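Coat protein (Sulfolobus turreted icosahedral virus, PDB 2BBD) is the major capsid protein of an archaeal icosahedral virus and probably forms its shell, with a structure pointing to common ancestry with eukaryotic and bacterial viruses. Local coordinates at residues Y87-G92 with A259-A264; I237-P242 with S290-Y295. All blocks are in the same frame, centred on the assembly; numbering follows the deposited sequence.

Contact 1 (Y87-G92 with A259-A264)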
ATOM      1  N   TYR A  87       9.118  -0.928   1.330  1.00 22.48           N
ATOM      2  CA  TYR A  87      10.301  -1.672   1.738  1.00 22.82           C
ATOM      3  C   TYR A  87      10.615  -2.761   0.712  1.00 23.30           C
ATOM      4  O   TYR A  87      11.737  -2.870   0.234  1.00 23.84           O
ATOM      5  CB  TYR A  87      10.056  -2.302   3.114  1.00 21.01           C
ATOM      6  CG  TYR A  87      11.092  -3.313   3.545  1.00 21.50           C
ATOM      7  CD1 TYR A  87      12.247  -2.924   4.227  1.00 18.87           C
ATOM      8  CD2 TYR A  87      10.902  -4.673   3.291  1.00 19.81           C
ATOM      9  CE1 TYR A  87      13.184  -3.874   4.655  1.00 23.66           C
ATOM     10  CE2 TYR A  87      11.831  -5.625   3.703  1.00 20.09           C
ATOM     11  CZ  TYR A  87      12.960  -5.225   4.385  1.00 22.93           C
ATOM     12  OH  TYR A  87      13.843  -6.182   4.803  1.00 21.94           O
ATOM     13  N   TYR A  88       9.614  -3.565   0.379  1.00 23.04           N
ATOM     14  CA  TYR A  88       9.804  -4.650  -0.576  1.00 25.59           C
ATOM     15  C   TYR A  88      10.096  -4.197  -2.009  1.00 26.52           C
ATOM     16  O   TYR A  88      11.015  -4.711  -2.656  1.00 26.53           O
ATOM     17  CB  TYR A  88       8.574  -5.565  -0.571  1.00 23.14           C
ATOM     18  CG  TYR A  88       8.537  -6.527   0.599  1.00 22.97           C
ATOM     19  CD1 TYR A  88       9.402  -7.614   0.650  1.00 22.60           C
ATOM     20  CD2 TYR A  88       7.644  -6.347   1.653  1.00 22.93           C
ATOM     21  CE1 TYR A  88       9.384  -8.507   1.722  1.00 24.95           C
ATOM     22  CE2 TYR A  88       7.613  -7.235   2.737  1.00 24.62           C
ATOM     23  CZ  TYR A  88       8.491  -8.317   2.762  1.00 26.56           C
ATOM     24  OH  TYR A  88       8.479  -9.214   3.811  1.00 25.63           O
ATOM     25  N   THR A  89       9.319  -3.230  -2.493  1.00 25.42           N
ATOM     26  CA  THR A  89       9.473  -2.746  -3.855  1.00 25.88           C
ATOM     27  C   THR A  89      10.717  -1.892  -4.091  1.00 26.72           C
ATOM     28  O   THR A  89      11.025  -1.555  -5.232  1.00 26.78           O
ATOM     29  CB  THR A  89       8.209  -1.969  -4.300  1.00 26.44           C
ATOM     30  OG1 THR A  89       7.993  -0.852  -3.432  1.00 26.33           O
ATOM     31  CG2 THR A  89       6.994  -2.879  -4.240  1.00 27.28           C
ATOM     32  N   THR A  90      11.429  -1.543  -3.022  1.00 23.50           N
ATOM     33  CA  THR A  90      12.645  -0.741  -3.156  1.00 24.65           C
ATOM     34  C   THR A  90      13.868  -1.566  -2.746  1.00 23.58           C
ATOM     35  O   THR A  90      14.968  -1.031  -2.608  1.00 23.76           O
ATOM     36  CB  THR A  90      12.610   0.524  -2.261  1.00 23.15           C
ATOM     37  OG1 THR A  90      12.467   0.125  -0.896  1.00 22.93           O
ATOM     38  CG2 THR A  90      11.453   1.434  -2.656  1.00 23.12           C
ATOM     39  N   LYS A  91      13.662  -2.868  -2.552  1.00 24.31           N
ATOM     40  CA  LYS A  91      14.730  -3.775  -2.142  1.00 23.30           C
ATOM     41  C   LYS A  91      15.256  -3.352  -0.785  1.00 21.99           C
ATOM     42  O   LYS A  91      16.455  -3.427  -0.522  1.00 22.58           O
ATOM     43  CB  LYS A  91      15.868  -3.766  -3.161  1.00 23.66           C
ATOM     44  CG  LYS A  91      15.385  -3.947  -4.584  1.00 28.54           C
ATOM     45  CD  LYS A  91      16.529  -3.953  -5.574  1.00 29.33           C
ATOM     46  CE  LYS A  91      15.986  -3.886  -6.990  1.00 33.30           C
ATOM     47  NZ  LYS A  91      17.080  -3.953  -7.981  1.00 38.39           N
ATOM     48  N   GLY A  92      14.341  -2.900   0.069  1.00 23.00           N
ATOM     49  CA  GLY A  92      14.696  -2.461   1.408  1.00 22.32           C
ATOM     50  C   GLY A  92      15.395  -1.116   1.493  1.00 21.71           C
ATOM     51  O   GLY A  92      15.774  -0.708   2.584  1.00 22.71           O
ATOM     52  N   ALA A 259      13.952 -13.602  -3.550  1.00 34.74           N
ATOM     53  CA  ALA A 259      14.411 -13.714  -4.926  1.00 34.83           C
ATOM     54  C   ALA A 259      13.797 -12.597  -5.752  1.00 34.61           C
ATOM     55  O   ALA A 259      14.495 -11.888  -6.473  1.00 34.22           O
ATOM     56  CB  ALA A 259      14.018 -15.070  -5.498  1.00 33.09           C
ATOM     57  N   GLU A 260      12.487 -12.439  -5.626  1.00 34.56           N
ATOM     58  CA  GLU A 260      11.765 -11.425  -6.373  1.00 37.10           C
ATOM     59  C   GLU A 260      12.182  -9.982  -6.083  1.00 36.25           C
ATOM     60  O   GLU A 260      12.519  -9.238  -7.003  1.00 37.36           O
ATOM     61  CB  GLU A 260      10.261 -11.578  -6.123  1.00 38.89           C
ATOM     62  CG  GLU A 260       9.419 -10.457  -6.716  1.00 46.16           C
ATOM     63  CD  GLU A 260       9.085 -10.663  -8.184  1.00 50.58           C
ATOM     64  OE1 GLU A 260       9.988 -11.035  -8.967  1.00 53.18           O
ATOM     65  OE2 GLU A 260       7.912 -10.439  -8.556  1.00 54.09           O
ATOM     66  N   TYR A 261      12.163  -9.594  -4.809  1.00 34.18           N
ATOM     67  CA  TYR A 261      12.488  -8.225  -4.402  1.00 33.12           C
ATOM     68  C   TYR A 261      13.921  -7.984  -3.982  1.00 33.51           C
ATOM     69  O   TYR A 261      14.296  -6.854  -3.659  1.00 33.50           O
ATOM     70  CB  TYR A 261      11.547  -7.807  -3.279  1.00 32.37           C
ATOM     71  CG  TYR A 261      10.115  -7.887  -3.709  1.00 28.99           C
ATOM     72  CD1 TYR A 261       9.585  -6.946  -4.586  1.00 28.81           C
ATOM     73  CD2 TYR A 261       9.305  -8.946  -3.308  1.00 30.55           C
ATOM     74  CE1 TYR A 261       8.288  -7.050  -5.062  1.00 28.41           C
ATOM     75  CE2 TYR A 261       7.999  -9.067  -3.780  1.00 30.87           C
ATOM     76  CZ  TYR A 261       7.500  -8.111  -4.661  1.00 30.77           C
ATOM     77  OH  TYR A 261       6.224  -8.224  -5.153  1.00 27.67           O
ATOM     78  N   GLN A 262      14.711  -9.052  -3.967  1.00 33.55           N
ATOM     79  CA  GLN A 262      16.115  -8.976  -3.612  1.00 31.50           C
ATOM     80  C   GLN A 262      16.346  -8.294  -2.275  1.00 30.83           C
ATOM     81  O   GLN A 262      17.185  -7.401  -2.142  1.00 30.62           O
ATOM     82  CB  GLN A 262      16.866  -8.266  -4.735  1.00 35.48           C
ATOM     83  CG  GLN A 262      16.537  -8.887  -6.089  1.00 40.15           C
ATOM     84  CD  GLN A 262      16.868  -7.989  -7.267  1.00 45.01           C
ATOM     85  OE1 GLN A 262      16.327  -8.164  -8.362  1.00 47.28           O
ATOM     86  NE2 GLN A 262      17.763  -7.027  -7.055  1.00 48.21           N
ATOM     87  N   VAL A 263      15.597  -8.735  -1.276  1.00 27.57           N
ATOM     88  CA  VAL A 263      15.715  -8.187   0.062  1.00 27.55           C
ATOM     89  C   VAL A 263      15.102  -9.178   1.047  1.00 27.09           C
ATOM     90  O   VAL A 263      14.174  -9.914   0.706  1.00 27.02           O
ATOM     91  CB  VAL A 263      14.994  -6.804   0.166  1.00 26.20           C
ATOM     92  CG1 VAL A 263      13.500  -6.983   0.029  1.00 24.84           C
ATOM     93  CG2 VAL A 263      15.340  -6.130   1.478  1.00 24.57           C
ATOM     94  N   ALA A 264      15.646  -9.209   2.259  1.00 27.15           N
ATOM     95  CA  ALA A 264      15.149 -10.094   3.298  1.00 25.92           C
ATOM     96  C   ALA A 264      13.768  -9.593   3.727  1.00 27.07           C
ATOM     97  O   ALA A 264      13.395  -8.456   3.425  1.00 27.41           O
ATOM     98  CB  ALA A 264      16.108 -10.093   4.485  1.00 25.24           C
TER
HETATM   99  O   HOH W   1      12.512  -4.810  -4.822  1.00 31.20           O
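Tyr88 turns an edge to the face of Tyr261, an offset edge-to-face pair with ring centres 5.9 Å apart; the planes stand at 63°. Tyr88 CB lies over that same face near its rim, while Glu260 CG covers the opposite one, so the Tyr261 ring is sandwiched. Val263 supplies the other apolar surface: CG1 rests against Tyr88 CD1 and CG2 against Tyr87 CZ.

Among the polar links, Tyr87 OH donates to Ala264 O at 2.7 Å, arriving well above the carbonyl plane. Tyr87 CG stands opposite its backbone N (chi1 169°), which carries OH to the loop after helix 250-261. A water donates to both Tyr88 O, at 2.6 Å, and Tyr261 O, at 3.0 Å. Helix 79-89 closes in a Schellman motif with Lys91 as C-prime residue, and Lys91 CG packs 3.2 Å from Tyr261 O.

The phenol ends of Tyr88 and Tyr261 bond elsewhere, to Ser270 and Asp274 respectively. In this coat protein, consistent with a double jelly-roll, the contact ties together two helix C-termini distant in sequence. Partial negative charge would gather there, and one water gives both carbonyls a donor, while the rings supply the apolar part.

Contact 2 (I237-P242 with S290-Y295)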
ATOM      1  N   ILE A 237      -9.905 -21.757  -4.252  1.00 40.37           N
ATOM      2  CA  ILE A 237     -11.133 -21.505  -4.999  1.00 41.15           C
ATOM      3  C   ILE A 237     -12.190 -22.314  -4.257  1.00 43.21           C
ATOM      4  O   ILE A 237     -12.115 -23.541  -4.211  1.00 44.36           O
ATOM      5  CB  ILE A 237     -11.041 -22.034  -6.462  1.00 42.11           C
ATOM      6  CG1 ILE A 237      -9.802 -21.467  -7.161  1.00 41.28           C
ATOM      7  CG2 ILE A 237     -12.299 -21.653  -7.244  1.00 40.45           C
ATOM      8  CD1 ILE A 237      -9.749 -19.960  -7.217  1.00 41.32           C
ATOM      9  N   VAL A 238     -13.165 -21.631  -3.667  1.00 44.83           N
ATOM     10  CA  VAL A 238     -14.217 -22.300  -2.913  1.00 46.69           C
ATOM     11  C   VAL A 238     -15.471 -22.582  -3.738  1.00 48.97           C
ATOM     12  O   VAL A 238     -16.237 -23.492  -3.417  1.00 49.08           O
ATOM     13  CB  VAL A 238     -14.624 -21.463  -1.678  1.00 47.02           C
ATOM     14  CG1 VAL A 238     -15.797 -22.114  -0.960  1.00 49.14           C
ATOM     15  CG2 VAL A 238     -13.443 -21.333  -0.729  1.00 47.09           C
ATOM     16  N   ARG A 239     -15.686 -21.801  -4.795  1.00 50.55           N
ATOM     17  CA  ARG A 239     -16.871 -21.990  -5.628  1.00 52.61           C
ATOM     18  C   ARG A 239     -16.677 -23.142  -6.598  1.00 53.49           C
ATOM     19  O   ARG A 239     -15.769 -23.123  -7.436  1.00 53.59           O
ATOM     20  CB  ARG A 239     -17.206 -20.705  -6.391  1.00 53.56           C
ATOM     21  CG  ARG A 239     -18.423 -20.836  -7.302  1.00 55.59           C
ATOM     22  CD  ARG A 239     -18.989 -19.478  -7.728  1.00 56.47           C
ATOM     23  NE  ARG A 239     -20.083 -19.025  -6.864  1.00 58.49           N
ATOM     24  CZ  ARG A 239     -19.938 -18.621  -5.603  1.00 59.38           C
ATOM     25  NH1 ARG A 239     -18.736 -18.606  -5.040  1.00 60.64           N
ATOM     26  NH2 ARG A 239     -20.997 -18.233  -4.902  1.00 58.49           N
ATOM     27  N   GLY A 240     -17.548 -24.143  -6.476  1.00 53.96           N
ATOM     28  CA  GLY A 240     -17.462 -25.316  -7.322  1.00 53.55           C
ATOM     29  C   GLY A 240     -16.649 -26.367  -6.592  1.00 53.76           C
ATOM     30  O   GLY A 240     -16.793 -26.532  -5.374  1.00 53.10           O
ATOM     31  N   VAL A 241     -15.794 -27.076  -7.324  1.00 53.64           N
ATOM     32  CA  VAL A 241     -14.953 -28.103  -6.718  1.00 53.74           C
ATOM     33  C   VAL A 241     -13.763 -27.431  -6.032  1.00 53.72           C
ATOM     34  O   VAL A 241     -12.836 -26.959  -6.698  1.00 53.61           O
ATOM     35  CB  VAL A 241     -14.425 -29.103  -7.779  1.00 53.88           C
ATOM     36  CG1 VAL A 241     -13.652 -30.222  -7.099  1.00 53.10           C
ATOM     37  CG2 VAL A 241     -15.588 -29.669  -8.587  1.00 54.25           C
ATOM     38  N   PRO A 242     -13.780 -27.374  -4.689  1.00 53.13           N
ATOM     39  CA  PRO A 242     -12.705 -26.756  -3.902  1.00 52.54           C
ATOM     40  C   PRO A 242     -11.325 -27.059  -4.470  1.00 51.15           C
ATOM     41  O   PRO A 242     -10.919 -28.220  -4.541  1.00 51.94           O
ATOM     42  CB  PRO A 242     -12.917 -27.355  -2.517  1.00 52.65           C
ATOM     43  CG  PRO A 242     -14.418 -27.427  -2.438  1.00 53.19           C
ATOM     44  CD  PRO A 242     -14.783 -27.994  -3.804  1.00 53.11           C
ATOM     45  N   SER A 290     -18.948 -13.441  -6.351  1.00 37.23           N
ATOM     46  CA  SER A 290     -18.426 -13.061  -5.050  1.00 37.88           C
ATOM     47  C   SER A 290     -18.213 -14.308  -4.190  1.00 37.96           C
ATOM     48  O   SER A 290     -18.782 -15.363  -4.465  1.00 37.92           O
ATOM     49  CB  SER A 290     -19.397 -12.104  -4.358  1.00 37.96           C
ATOM     50  OG  SER A 290     -20.633 -12.745  -4.101  1.00 39.05           O
ATOM     51  N   ASP A 291     -17.377 -14.186  -3.163  1.00 38.23           N
ATOM     52  CA  ASP A 291     -17.093 -15.294  -2.253  1.00 38.62           C
ATOM     53  C   ASP A 291     -16.652 -16.571  -2.960  1.00 39.11           C
ATOM     54  O   ASP A 291     -17.079 -17.669  -2.597  1.00 40.87           O
ATOM     55  CB  ASP A 291     -18.329 -15.582  -1.408  1.00 36.69           C
ATOM     56  CG  ASP A 291     -18.808 -14.364  -0.664  1.00 38.29           C
ATOM     57  OD1 ASP A 291     -19.924 -14.401  -0.105  1.00 38.73           O
ATOM     58  OD2 ASP A 291     -18.059 -13.365  -0.632  1.00 38.78           O
ATOM     59  N   SER A 292     -15.790 -16.436  -3.958  1.00 40.18           N
ATOM     60  CA  SER A 292     -15.326 -17.596  -4.703  1.00 41.57           C
ATOM     61  C   SER A 292     -13.861 -17.927  -4.455  1.00 41.72           C
ATOM     62  O   SER A 292     -13.432 -19.063  -4.655  1.00 43.24           O
ATOM     63  CB  SER A 292     -15.567 -17.375  -6.194  1.00 42.92           C
ATOM     64  OG  SER A 292     -16.952 -17.209  -6.445  1.00 47.14           O
ATOM     65  N   ILE A 293     -13.090 -16.934  -4.029  1.00 41.14           N
ATOM     66  CA  ILE A 293     -11.679 -17.150  -3.750  1.00 39.94           C
ATOM     67  C   ILE A 293     -11.348 -16.535  -2.398  1.00 39.59           C
ATOM     68  O   ILE A 293     -11.656 -15.374  -2.136  1.00 40.29           O
ATOM     69  CB  ILE A 293     -10.785 -16.530  -4.840  1.00 40.25           C
ATOM     70  CG1 ILE A 293     -11.243 -17.016  -6.223  1.00 41.46           C
ATOM     71  CG2 ILE A 293      -9.337 -16.944  -4.614  1.00 38.05           C
ATOM     72  CD1 ILE A 293     -10.391 -16.505  -7.386  1.00 43.71           C
ATOM     73  N   GLU A 294     -10.731 -17.339  -1.539  1.00 38.27           N
ATOM     74  CA  GLU A 294     -10.359 -16.923  -0.195  1.00 36.11           C
ATOM     75  C   GLU A 294      -8.867 -17.099   0.025  1.00 35.19           C
ATOM     76  O   GLU A 294      -8.211 -17.867  -0.686  1.00 34.63           O
ATOM     77  CB  GLU A 294     -11.085 -17.798   0.831  1.00 35.79           C
ATOM     78  CG  GLU A 294     -10.875 -19.297   0.571  1.00 37.22           C
ATOM     79  CD  GLU A 294     -11.283 -20.197   1.726  1.00 39.09           C
ATOM     80  OE1 GLU A 294     -12.231 -19.854   2.468  1.00 40.03           O
ATOM     81  OE2 GLU A 294     -10.660 -21.271   1.883  1.00 39.99           O
ATOM     82  N   TYR A 295      -8.324 -16.373   0.996  1.00 32.68           N
ATOM     83  CA  TYR A 295      -6.924 -16.561   1.349  1.00 31.47           C
ATOM     84  C   TYR A 295      -6.991 -17.026   2.806  1.00 30.45           C
ATOM     85  O   TYR A 295      -7.794 -16.521   3.596  1.00 31.61           O
ATOM     86  CB  TYR A 295      -6.096 -15.280   1.143  1.00 29.13           C
ATOM     87  CG  TYR A 295      -6.128 -14.234   2.234  1.00 28.74           C
ATOM     88  CD1 TYR A 295      -5.251 -14.297   3.312  1.00 28.92           C
ATOM     89  CD2 TYR A 295      -6.985 -13.134   2.144  1.00 28.07           C
ATOM     90  CE1 TYR A 295      -5.220 -13.289   4.274  1.00 28.62           C
ATOM     91  CE2 TYR A 295      -6.961 -12.125   3.095  1.00 27.88           C
ATOM     92  CZ  TYR A 295      -6.079 -12.206   4.155  1.00 27.60           C
ATOM     93  OH  TYR A 295      -6.067 -11.213   5.107  1.00 28.46           O
TER
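Ile237 and Ile293 face each other as an antiparallel, non-hydrogen-bonded pair, their CA atoms 4.6 Å apart, and the two side chains run alongside each other on one face of the sheet. The apolar contact is made by the tip of Ile237: CD1 presses on Ile293 CG1 at 3.4 Å, tighter than usual for two carbons, and also touches Ile293 CD1. Val238 adds a van der Waals contact, its methyl CG2 set against CG and the carboxylate carbon CD of Glu294, 3.5 Å from CD. That carboxylate is itself engaged by His201 through OE1.

Backbone bonding is concentrated on Ser292 O. Val238 N donates to it at 2.8 Å with an N-H...O angle of 153°, and Ile237 CA adds a CA-H...O contact to the same oxygen.

Arg239 provides the side-chain polar part. A bend at chi3 (-95°) brings its guanidinium alongside residues 290-292, where NH1 makes a weak hydrogen bond to Asp291 O at 3.1 Å, with that oxygen at the edge of the flat group. Ser290 O lies over one face. Ser292 OG, 2.7 Å from Arg239 NH1, donates to Ser290 O at a long 3.3 Å, from well above the carbonyl plane.

The pairing falls where strand 230-237 ends and strand 293-299 begins. These are the two inner strands of a four-stranded antiparallel sheet, flanked by 243-249 beyond the first and 200-204 beyond the second; backbone hydrogen bonds join Ile237 to Thr243 on one side and Ile293 to Leu205, just past strand 200-204, on the other.

How the contacts relate
Both contacts are partly buried, but contact 1 lies nearer the middle of the chain, about 15 Å from its centre against about 25 Å for contact 2. They share no helix or strand: contact 1 joins the ends of helices 79-89 and 250-261, whereas contact 2 joins neighbouring strands of one sheet at the mouth of a loop. Their centres are about 30 Å apart and their nearest atoms about 14 Å, so they do not touch, although their segments interleave along the chain. The chemistry follows the setting: aromatic rings and a bridging water where helices end, backbone pairing with aliphatic and arginine contacts where strands meet.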